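Local coordinates for uncharacterized protein (Staphylococcus aureus subsp. aureus Mu50, PDB 4QPV), which is of unknown function, a DUF1672 family protein with a unique fold built on a kinked-helix-beta-beta-beta repeat, at residues D116-L121 and Y182-Y187. Residues are numbered along the deposited sequence; the frame is centred on the assembly and turned at random.
Sequences DDMSTL and YTLDEY
A capping box at the start of helix 184-190 meets the first turns of helix 116-133 where S119 lies against Y182 and T183. The carbonyl of Y182, one residue ahead of the N-cap, faces the S119 backbone: S119 CA approaches Y182 O at 3.2 Å in a CH-O contact, 149° at the hydrogen. In one of two S119 conformers OG lies 3.4 Å from the same Y182 O, a weak and doubtful hydrogen bond. T183 CG2 lies beside this conformer, 3.9 Å from S119 OG. In the box, E186 N gives its hydrogen to T183 OG1 (3.1 Å), and T183 N returns an almost straight bond of 171° to E186 OE1, reaching that oxygen on its anti side, tilted out of the carboxylate plane. The first bond holds T183 OG1 in place (chi1 64°), the second the E186 carboxylate. On the buried flank the selenomethionine M118 crosses L184, CG to L184 CB at 4.0 Å; its chain bends at chi2 and chi3, bringing CE within 4.1 Å of L184 CD2. L184 also packs on N62 and F63 of helix 48-63, where L121 touches F58 and F63.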
# COMPACT_ATOMS: atom_id res chain seq x y z
N ASP A 116 17.03 1.46 -8.43
CA ASP A 116 15.89 0.56 -8.19
C ASP A 116 14.87 1.17 -7.21
O ASP A 116 13.67 0.97 -7.41
CB ASP A 116 16.37 -0.81 -7.66
CG ASP A 116 17.15 -1.66 -8.66
OD1 ASP A 116 16.98 -1.47 -9.89
OD2 ASP A 116 17.91 -2.55 -8.21
N ASP A 117 15.33 1.90 -6.18
CA ASP A 117 14.46 2.52 -5.17
C ASP A 117 13.51 3.54 -5.80
O ASP A 117 12.36 3.62 -5.38
CB ASP A 117 15.29 3.16 -4.05
CG ASP A 117 16.01 2.16 -3.17
OD1 ASP A 117 15.55 0.99 -3.09
OD2 ASP A 117 17.04 2.53 -2.55
N MSE A 118 13.97 4.30 -6.82
CA MSE A 118 13.12 5.27 -7.52
C MSE A 118 12.10 4.50 -8.37
O MSE A 118 10.92 4.85 -8.33
CB MSE A 118 13.94 6.27 -8.36
CG MSE A 118 13.07 7.25 -9.15
SE MSE A 118 11.68 8.09 -8.04
CE MSE A 118 12.72 9.54 -7.38
N SER A 119 12.55 3.45 -9.10
CA SER A 119 11.66 2.61 -9.91
C SER A 119 10.59 1.97 -9.01
O SER A 119 9.41 1.94 -9.37
CB SER A 119 12.45 1.55 -10.66
OG SER A 119 12.91 2.04 -11.91
N THR A 120 11.00 1.49 -7.81
CA THR A 120 10.09 0.85 -6.85
C THR A 120 9.05 1.87 -6.37
O THR A 120 7.86 1.56 -6.34
CB THR A 120 10.88 0.20 -5.69
OG1 THR A 120 11.74 -0.80 -6.25
CG2 THR A 120 9.96 -0.45 -4.64
N LEU A 121 9.49 3.10 -6.05
CA LEU A 121 8.59 4.16 -5.62
C LEU A 121 7.62 4.51 -6.74
O LEU A 121 6.43 4.68 -6.47
CB LEU A 121 9.39 5.41 -5.19
CG LEU A 121 8.54 6.53 -4.61
CD1 LEU A 121 7.80 6.07 -3.31
CD2 LEU A 121 9.39 7.74 -4.35
N TYR A 182 8.36 1.43 -13.05
CA TYR A 182 8.99 2.07 -14.21
C TYR A 182 9.91 3.14 -13.69
O TYR A 182 9.89 3.42 -12.49
CB TYR A 182 7.95 2.65 -15.20
CG TYR A 182 7.07 1.62 -15.86
CD1 TYR A 182 7.56 0.80 -16.87
CD2 TYR A 182 5.75 1.42 -15.44
CE1 TYR A 182 6.76 -0.18 -17.46
CE2 TYR A 182 4.94 0.46 -16.03
CZ TYR A 182 5.45 -0.34 -17.05
OH TYR A 182 4.66 -1.30 -17.63
N THR A 183 10.71 3.74 -14.55
CA THR A 183 11.58 4.82 -14.11
C THR A 183 10.77 6.12 -13.95
O THR A 183 9.64 6.21 -14.44
CB THR A 183 12.72 5.01 -15.12
OG1 THR A 183 12.14 5.43 -16.35
CG2 THR A 183 13.55 3.75 -15.31
N LEU A 184 11.36 7.13 -13.31
CA LEU A 184 10.70 8.42 -13.17
C LEU A 184 10.51 9.07 -14.56
O LEU A 184 9.48 9.70 -14.78
CB LEU A 184 11.48 9.33 -12.21
CG LEU A 184 10.78 10.61 -11.77
CD1 LEU A 184 9.46 10.32 -11.07
CD2 LEU A 184 11.69 11.45 -10.89
N ASP A 185 11.47 8.86 -15.51
CA ASP A 185 11.32 9.39 -16.87
C ASP A 185 10.10 8.76 -17.53
O ASP A 185 9.30 9.48 -18.13
CB ASP A 185 12.58 9.16 -17.72
CG ASP A 185 13.72 10.12 -17.45
OD1 ASP A 185 13.48 11.15 -16.78
OD2 ASP A 185 14.85 9.86 -17.92
N GLU A 186 9.93 7.43 -17.36
CA GLU A 186 8.78 6.70 -17.90
C GLU A 186 7.49 7.18 -17.24
O GLU A 186 6.49 7.36 -17.94
CB GLU A 186 8.97 5.19 -17.73
CG GLU A 186 9.90 4.59 -18.77
CD GLU A 186 10.45 3.20 -18.51
OE1 GLU A 186 10.47 2.76 -17.33
OE2 GLU A 186 10.92 2.57 -19.48
N TYR A 187 7.53 7.47 -15.91
CA TYR A 187 6.37 8.01 -15.19
C TYR A 187 5.98 9.38 -15.78
O TYR A 187 4.80 9.61 -16.06
CB TYR A 187 6.66 8.15 -13.68
CG TYR A 187 5.52 8.83 -12.93
CD1 TYR A 187 4.43 8.10 -12.47
CD2 TYR A 187 5.51 10.21 -12.75
CE1 TYR A 187 3.36 8.72 -11.83
CE2 TYR A 187 4.44 10.85 -12.12
CZ TYR A 187 3.37 10.09 -11.65
OH TYR A 187 2.31 10.70 -11.02